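Local coordinates for protein ATP phosphoribosyltransferase regulatory subunit (PDB 1USY) that is probably required for the first step of histidine biosynthesis, acting as the regulatory partner that may let histidine feedback control ATP phosphoribosyltransferase, at residues Val73-Phe78 with Gly94-Pro99; Leu249-Gly254 with Gly266-Glu271. All blocks are in the same frame, centred on the assembly; numbering follows the deposited sequence.

Each contact lies within a beta hairpin of the mixed sheet, in a domain built like the catalytic domain of class II aminoacyl-tRNA synthetases. They come in series along the chain: contact 1 pairs strands 71-83 and 86-98, and contact 2, much later, pairs strands 248-257 and 262-269. Their centres lie about 12 Å apart because strands 86-98 and 262-269 are neighbours, joined by a probable backbone hydrogen bond from Leu95 N to Gly266 O (2.9 Å) and by the Tyr75 and Ser267 hydroxyls. Four successive strands thus make one continuous sheet of the synthetase-like core, with helix 54-63 against the side of Val73 and Glu96 and helix 103-120 against that of Ala251 and Ile268.

Contact 1 of 2, residues Val73-Phe78 with Gly94-Pro99; sequences VWYADF and GLEKVP
Gly94 O receives the backbone N-H of Tyr75, with N and O 2.8 Å apart, and is also approached by the CA-H of Trp74, whose CA lies 3.0 Å from it. These are ladder contacts of the antiparallel hairpin 71-83/86-98, which by its place in the family fold probably corresponds to motif 2 of class II synthetases. Gly94 N returns a bond to Tyr75 O at 3.1 Å, and a second hydrogen-bonded pair follows at Val73 and Glu96, where Val73 N reaches Glu96 O at 2.9 Å and Glu96 N bonds Val73 O.

Glycine suits position 94 because the Tyr75 ring takes up the room above it. With CG between the backbone N and the carbonyl carbon (chi1 55°), the ring folds across the neighbouring strand and places its face over Gly94; CA sits 3.6 Å from the ring centroid, 22° off the normal, a CH-pi contact. This cross-strand covering of a glycine by an aromatic is the pattern known as aromatic rescue. Tyrosine also supplies a hydroxyl at the far end of the ring, and it hydrogen-bonds Ser267, while Phe54 stacks on the ring.

On the other face of the sheet, Trp74 and Leu95 form a non-hydrogen-bonded pair joined through Trp74 CB and Leu95 CD2, 3.7 Å apart. The indole itself leads away, toward Tyr13 of its own chain and Phe6 of the second subunit, which it meets edge to face; a large aromatic suits a place bordered by both helix 6-16 and the neighbouring subunit. Back on the Tyr75 face, Glu96 uses its aliphatic part for packing and its carboxylate for Tyr256, whose hydroxyl bonds OE1; its CB rests 3.7 Å from Val73 CG2.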
ATOM      1  N   VAL B  73      19.630 -20.450 -20.413  1.00 18.94           N
ATOM      2  CA  VAL B  73      20.016 -19.079 -20.052  1.00 17.76           C
ATOM      3  C   VAL B  73      21.003 -18.969 -18.910  1.00 22.16           C
ATOM      4  O   VAL B  73      21.102 -19.870 -18.082  1.00 26.78           O
ATOM      5  CB  VAL B  73      18.791 -18.199 -19.673  1.00 14.50           C
ATOM      6  CG1 VAL B  73      17.869 -18.030 -20.874  1.00 10.59           C
ATOM      7  CG2 VAL B  73      18.064 -18.746 -18.426  1.00  9.15           C
ATOM      8  N   TRP B  74      21.730 -17.854 -18.887  1.00 23.02           N
ATOM      9  CA  TRP B  74      22.487 -17.429 -17.712  1.00 20.86           C
ATOM     10  C   TRP B  74      21.959 -16.088 -17.286  1.00 18.02           C
ATOM     11  O   TRP B  74      21.477 -15.308 -18.117  1.00 23.04           O
ATOM     12  CB  TRP B  74      24.000 -17.357 -17.988  1.00 20.80           C
ATOM     13  CG  TRP B  74      24.391 -16.257 -18.870  1.00 17.80           C
ATOM     14  CD1 TRP B  74      24.487 -16.290 -20.229  1.00 24.29           C
ATOM     15  CD2 TRP B  74      24.755 -14.938 -18.482  1.00 18.02           C
ATOM     16  NE1 TRP B  74      24.892 -15.068 -20.718  1.00 20.76           N
ATOM     17  CE2 TRP B  74      25.061 -14.214 -19.667  1.00 19.41           C
ATOM     18  CE3 TRP B  74      24.855 -14.279 -17.256  1.00 17.29           C
ATOM     19  CZ2 TRP B  74      25.445 -12.863 -19.653  1.00 22.82           C
ATOM     20  CZ3 TRP B  74      25.219 -12.933 -17.247  1.00 15.86           C
ATOM     21  CH2 TRP B  74      25.507 -12.237 -18.432  1.00 14.71           C
ATOM     22  N   TYR B  75      22.042 -15.815 -15.989  1.00 20.83           N
ATOM     23  CA  TYR B  75      21.637 -14.529 -15.450  1.00 15.50           C
ATOM     24  C   TYR B  75      22.677 -13.978 -14.472  1.00 17.76           C
ATOM     25  O   TYR B  75      23.642 -14.698 -14.114  1.00 19.05           O
ATOM     26  CB  TYR B  75      20.255 -14.631 -14.802  1.00 18.04           C
ATOM     27  CG  TYR B  75      20.170 -15.695 -13.746  1.00 26.79           C
ATOM     28  CD1 TYR B  75      20.603 -15.447 -12.443  1.00 26.60           C
ATOM     29  CD2 TYR B  75      19.677 -16.968 -14.045  1.00 31.32           C
ATOM     30  CE1 TYR B  75      20.547 -16.427 -11.473  1.00 26.39           C
ATOM     31  CE2 TYR B  75      19.607 -17.961 -13.062  1.00 30.83           C
ATOM     32  CZ  TYR B  75      20.047 -17.667 -11.780  1.00 33.39           C
ATOM     33  OH  TYR B  75      19.988 -18.613 -10.783  1.00 42.16           O
ATOM     34  N   ALA B  76      22.462 -12.713 -14.067  1.00 11.78           N
ATOM     35  CA  ALA B  76      23.294 -11.935 -13.158  1.00  8.86           C
ATOM     36  C   ALA B  76      22.515 -10.728 -12.645  1.00 12.86           C
ATOM     37  O   ALA B  76      22.515  -9.629 -13.262  1.00 17.71           O
ATOM     38  CB  ALA B  76      24.625 -11.449 -13.865  1.00  8.84           C
ATOM     39  N   ASP B  77      21.853 -10.919 -11.511  1.00 15.17           N
ATOM     40  CA  ASP B  77      21.068  -9.874 -10.889  1.00 13.72           C
ATOM     41  C   ASP B  77      20.774 -10.147  -9.405  1.00 21.42           C
ATOM     42  O   ASP B  77      21.160 -11.175  -8.818  1.00 22.65           O
ATOM     43  CB  ASP B  77      19.761  -9.705 -11.654  1.00 18.07           C
ATOM     44  CG  ASP B  77      19.320  -8.235 -11.777  1.00 22.49           C
ATOM     45  OD1 ASP B  77      18.664  -7.938 -12.787  1.00 30.26           O
ATOM     46  OD2 ASP B  77      19.557  -7.312 -10.952  1.00 22.41           O
ATOM     47  N   PHE B  78      20.076  -9.206  -8.799  1.00 17.77           N
ATOM     48  CA  PHE B  78      19.669  -9.339  -7.442  1.00 19.70           C
ATOM     49  C   PHE B  78      18.501 -10.291  -7.345  1.00 24.05           C
ATOM     50  O   PHE B  78      17.658 -10.305  -8.233  1.00 17.72           O
ATOM     51  CB  PHE B  78      19.323  -7.975  -6.900  1.00 16.49           C
ATOM     52  CG  PHE B  78      20.527  -7.117  -6.664  1.00 15.45           C
ATOM     53  CD1 PHE B  78      20.805  -6.044  -7.482  1.00  9.82           C
ATOM     54  CD2 PHE B  78      21.414  -7.420  -5.636  1.00 15.24           C
ATOM     55  CE1 PHE B  78      21.962  -5.263  -7.250  1.00 16.84           C
ATOM     56  CE2 PHE B  78      22.551  -6.638  -5.399  1.00 13.80           C
ATOM     57  CZ  PHE B  78      22.828  -5.577  -6.193  1.00  9.66           C
ATOM     58  N   GLY B  94      23.773 -17.169 -12.265  1.00 21.84           N
ATOM     59  CA  GLY B  94      23.182 -18.479 -12.466  1.00 17.14           C
ATOM     60  C   GLY B  94      22.856 -18.981 -13.850  1.00 17.71           C
ATOM     61  O   GLY B  94      22.931 -18.265 -14.851  1.00 18.36           O
ATOM     62  N   LEU B  95      22.515 -20.259 -13.901  1.00 16.54           N
ATOM     63  CA  LEU B  95      22.222 -20.927 -15.157  1.00 14.24           C
ATOM     64  C   LEU B  95      20.898 -21.622 -14.994  1.00 17.19           C
ATOM     65  O   LEU B  95      20.441 -21.887 -13.889  1.00 20.85           O
ATOM     66  CB  LEU B  95      23.288 -21.950 -15.525  1.00  8.98           C
ATOM     67  CG  LEU B  95      24.754 -21.560 -15.403  1.00 17.82           C
ATOM     68  CD1 LEU B  95      25.695 -22.802 -15.474  1.00 17.64           C
ATOM     69  CD2 LEU B  95      25.102 -20.519 -16.465  1.00 15.26           C
ATOM     70  N   GLU B  96      20.292 -21.930 -16.125  1.00 22.33           N
ATOM     71  CA  GLU B  96      19.013 -22.585 -16.177  1.00 24.80           C
ATOM     72  C   GLU B  96      18.920 -23.274 -17.551  1.00 23.37           C
ATOM     73  O   GLU B  96      18.996 -22.603 -18.583  1.00 27.80           O
ATOM     74  CB  GLU B  96      17.955 -21.510 -15.998  1.00 25.19           C
ATOM     75  CG  GLU B  96      16.792 -21.894 -15.120  1.00 36.03           C
ATOM     76  CD  GLU B  96      17.198 -22.329 -13.731  1.00 41.31           C
ATOM     77  OE1 GLU B  96      17.051 -23.531 -13.462  1.00 44.87           O
ATOM     78  OE2 GLU B  96      17.612 -21.483 -12.896  1.00 47.85           O
ATOM     79  N   LYS B  97      18.830 -24.608 -17.568  1.00 22.96           N
ATOM     80  CA  LYS B  97      18.538 -25.370 -18.802  1.00 19.57           C
ATOM     81  C   LYS B  97      17.228 -26.174 -18.690  1.00 20.04           C
ATOM     82  O   LYS B  97      17.107 -27.086 -17.884  1.00 24.67           O
ATOM     83  CB  LYS B  97      19.693 -26.282 -19.185  1.00 15.66           C
ATOM     84  CG  LYS B  97      19.312 -27.389 -20.133  1.00 18.45           C
ATOM     85  CD  LYS B  97      19.880 -27.259 -21.541  1.00 24.83           C
ATOM     86  CE  LYS B  97      19.352 -28.449 -22.391  1.00 26.88           C
ATOM     87  NZ  LYS B  97      19.827 -28.538 -23.779  1.00 25.85           N
ATOM     88  N   VAL B  98      16.233 -25.792 -19.474  1.00 23.88           N
ATOM     89  CA  VAL B  98      14.963 -26.498 -19.502  1.00 23.96           C
ATOM     90  C   VAL B  98      14.626 -26.692 -20.964  1.00 27.68           C
ATOM     91  O   VAL B  98      14.411 -25.694 -21.667  1.00 24.58           O
ATOM     92  CB  VAL B  98      13.803 -25.678 -18.888  1.00 23.51           C
ATOM     93  CG1 VAL B  98      12.517 -26.498 -18.860  1.00 24.67           C
ATOM     94  CG2 VAL B  98      14.157 -25.151 -17.507  1.00 25.29           C
ATOM     95  N   PRO B  99      14.536 -27.940 -21.427  1.00 27.26           N
ATOM     96  CA  PRO B  99      14.540 -29.155 -20.616  1.00 25.86           C
ATOM     97  C   PRO B  99      15.900 -29.833 -20.483  1.00 26.97           C
ATOM     98  O   PRO B  99      16.748 -29.757 -21.382  1.00 29.94           O
ATOM     99  CB  PRO B  99      13.588 -30.085 -21.375  1.00 27.38           C
ATOM    100  CG  PRO B  99      13.236 -29.343 -22.666  1.00 28.44           C
ATOM    101  CD  PRO B  99      14.281 -28.262 -22.843  1.00 30.93           C
TER

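Contact 2 of 2, residues Leu249-Gly254 with Gly266-Glu271; sequences LVAAGG and GSIFLE
Phe269 holds CG anti to its own carbonyl carbon (chi1 -37°), which brings the ring alongside the backbone of segment 249-254, while Leu249 keeps CG anti to its backbone N (chi1 -155°) and extends to meet it. Leu249 CD2 and Phe269 CE2 come within 3.9 Å, the two side chains slanting across each other. The ring approaches the backbone through CD2 and CE2, with Phe269 CD2 3.5 Å from Val250 O, and at its far end Phe269 CZ is 4.3 Å from Ala252 CB. The small Ala251 and Ala252 let an aromatic side chain come this close to the strand.

The two strands form the hairpin 248-257/262-269 of the class II synthetase-like sheet; the second strand probably corresponds to the strand of motif 3. Its ladder is antiparallel: Phe269 N donates to Val250 O at 2.9 Å with an N-H...O angle of 166°, and Ala252 and Ser267 bond each other both ways, with Ala252 N to Ser267 O 3.1 Å apart. On its other edge the first strand carries a classic beta bulge, Val250 and Ala251 both facing Ile241.

On one face, Ala251 and Ile268 form an apolar, non-hydrogen-bonded pair, CB to CG1 4.0 Å, against Ile113 of helix 103-120. The other face mixes Ala252 with the polar Ser267. At the next non-hydrogen-bonded pair Gly253 and Gly266 bring their CA atoms to 3.7 Å; the lack of a CB on Gly253 leaves room for Gly266 CA.

Backbone bonds thus zip the strands together, with Leu249 and Phe269 adding an apolar join beside them and Ala251 and Ile268 meeting the helix, while the Ser267 hydroxyl, bonded to the Gln92 side chain, links this hairpin to strand 86-98.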
ATOM      1  N   LEU B 249      28.351 -20.667   2.508  1.00 24.97           N
ATOM      2  CA  LEU B 249      27.693 -21.341   1.404  1.00 25.99           C
ATOM      3  C   LEU B 249      27.736 -20.384   0.245  1.00 28.19           C
ATOM      4  O   LEU B 249      27.315 -19.243   0.367  1.00 32.15           O
ATOM      5  CB  LEU B 249      26.231 -21.578   1.752  1.00 28.13           C
ATOM      6  CG  LEU B 249      25.381 -22.694   1.124  1.00 34.08           C
ATOM      7  CD1 LEU B 249      23.931 -22.608   1.640  1.00 40.32           C
ATOM      8  CD2 LEU B 249      25.345 -22.658  -0.366  1.00 39.13           C
ATOM      9  N   VAL B 250      28.185 -20.860  -0.900  1.00 29.25           N
ATOM     10  CA  VAL B 250      28.620 -19.967  -1.971  1.00 28.70           C
ATOM     11  C   VAL B 250      27.858 -20.227  -3.288  1.00 24.27           C
ATOM     12  O   VAL B 250      27.814 -19.382  -4.157  1.00 20.77           O
ATOM     13  CB  VAL B 250      30.152 -20.107  -2.066  1.00 28.75           C
ATOM     14  CG1 VAL B 250      30.655 -20.207  -3.469  1.00 31.53           C
ATOM     15  CG2 VAL B 250      30.800 -18.990  -1.273  1.00 24.96           C
ATOM     16  N   ALA B 251      27.210 -21.378  -3.388  1.00 18.11           N
ATOM     17  CA  ALA B 251      26.547 -21.786  -4.611  1.00 19.26           C
ATOM     18  C   ALA B 251      25.570 -22.905  -4.264  1.00 16.36           C
ATOM     19  O   ALA B 251      25.746 -23.573  -3.261  1.00 23.30           O
ATOM     20  CB  ALA B 251      27.596 -22.258  -5.618  1.00 13.70           C
ATOM     21  N   ALA B 252      24.517 -23.074  -5.054  1.00 21.81           N
ATOM     22  CA  ALA B 252      23.499 -24.123  -4.837  1.00 20.00           C
ATOM     23  C   ALA B 252      22.722 -24.229  -6.112  1.00 25.43           C
ATOM     24  O   ALA B 252      22.486 -23.195  -6.762  1.00 27.75           O
ATOM     25  CB  ALA B 252      22.549 -23.796  -3.698  1.00 24.81           C
ATOM     26  N   GLY B 253      22.348 -25.468  -6.459  1.00 19.23           N
ATOM     27  CA  GLY B 253      21.593 -25.770  -7.644  1.00 22.69           C
ATOM     28  C   GLY B 253      20.999 -27.157  -7.621  1.00 22.15           C
ATOM     29  O   GLY B 253      20.933 -27.758  -6.565  1.00 21.78           O
ATOM     30  N   GLY B 254      20.517 -27.642  -8.767  1.00 16.59           N
ATOM     31  CA  GLY B 254      19.973 -28.986  -8.825  1.00 12.36           C
ATOM     32  C   GLY B 254      18.991 -29.293  -9.920  1.00 16.15           C
ATOM     33  O   GLY B 254      18.547 -28.425 -10.641  1.00 16.13           O
ATOM     34  N   GLY B 266      21.491 -23.668 -11.364  1.00 25.44           N
ATOM     35  CA  GLY B 266      22.518 -23.463 -10.380  1.00 24.39           C
ATOM     36  C   GLY B 266      22.666 -21.975 -10.253  1.00 27.13           C
ATOM     37  O   GLY B 266      22.432 -21.248 -11.201  1.00 25.41           O
ATOM     38  N   SER B 267      23.095 -21.559  -9.070  1.00 30.74           N
ATOM     39  CA  SER B 267      23.203 -20.184  -8.654  1.00 30.30           C
ATOM     40  C   SER B 267      24.519 -20.032  -7.939  1.00 31.44           C
ATOM     41  O   SER B 267      24.940 -20.929  -7.193  1.00 32.60           O
ATOM     42  CB  SER B 267      22.108 -19.889  -7.622  1.00 32.18           C
ATOM     43  OG  SER B 267      21.062 -19.127  -8.184  1.00 37.55           O
ATOM     44  N   ILE B 268      25.145 -18.879  -8.107  1.00 26.55           N
ATOM     45  CA  ILE B 268      26.207 -18.490  -7.227  1.00 17.94           C
ATOM     46  C   ILE B 268      25.864 -17.207  -6.490  1.00 23.90           C
ATOM     47  O   ILE B 268      25.299 -16.266  -7.083  1.00 22.44           O
ATOM     48  CB  ILE B 268      27.478 -18.277  -7.992  1.00 22.64           C
ATOM     49  CG1 ILE B 268      28.030 -19.585  -8.509  1.00 19.60           C
ATOM     50  CG2 ILE B 268      28.517 -17.554  -7.107  1.00 23.89           C
ATOM     51  CD1 ILE B 268      28.940 -19.385  -9.646  1.00 19.89           C
ATOM     52  N   PHE B 269      26.251 -17.166  -5.212  1.00 22.51           N
ATOM     53  CA  PHE B 269      26.129 -15.970  -4.374  1.00 27.00           C
ATOM     54  C   PHE B 269      27.419 -15.136  -4.223  1.00 30.17           C
ATOM     55  O   PHE B 269      28.363 -15.560  -3.550  1.00 34.37           O
ATOM     56  CB  PHE B 269      25.569 -16.371  -3.010  1.00 24.06           C
ATOM     57  CG  PHE B 269      24.528 -17.478  -3.073  1.00 26.91           C
ATOM     58  CD1 PHE B 269      23.266 -17.248  -3.629  1.00 23.12           C
ATOM     59  CD2 PHE B 269      24.816 -18.763  -2.562  1.00 30.88           C
ATOM     60  CE1 PHE B 269      22.274 -18.273  -3.691  1.00 22.24           C
ATOM     61  CE2 PHE B 269      23.857 -19.808  -2.603  1.00 24.05           C
ATOM     62  CZ  PHE B 269      22.563 -19.550  -3.190  1.00 31.32           C
ATOM     63  N   LEU B 270      27.504 -13.977  -4.877  1.00 29.37           N
ATOM     64  CA  LEU B 270      28.570 -13.049  -4.519  1.00 35.38           C
ATOM     65  C   LEU B 270      27.964 -12.203  -3.418  1.00 40.64           C
ATOM     66  O   LEU B 270      28.626 -11.803  -2.480  1.00 42.43           O
ATOM     67  CB  LEU B 270      28.938 -12.138  -5.688  1.00 37.54           C
ATOM     68  CG  LEU B 270      29.214 -12.572  -7.120  1.00 30.72           C
ATOM     69  CD1 LEU B 270      29.560 -11.296  -7.819  1.00 30.59           C
ATOM     70  CD2 LEU B 270      30.373 -13.603  -7.265  1.00 27.35           C
ATOM     71  N   GLU B 271      26.677 -11.902  -3.613  1.00 50.20           N
ATOM     72  CA  GLU B 271      25.723 -11.436  -2.596  1.00 54.34           C
ATOM     73  C   GLU B 271      26.031 -10.110  -1.912  1.00 53.46           C
ATOM     74  O   GLU B 271      26.931  -9.375  -2.347  1.00 55.77           O
ATOM     75  CB  GLU B 271      25.454 -12.548  -1.567  1.00 57.04           C
ATOM     76  CG  GLU B 271      24.578 -13.646  -2.118  1.00 64.92           C
ATOM     77  CD  GLU B 271      23.607 -14.203  -1.100  1.00 76.67           C
ATOM     78  OE1 GLU B 271      22.467 -14.579  -1.498  1.00 82.62           O
ATOM     79  OE2 GLU B 271      23.978 -14.275   0.095  1.00 81.54           O
TER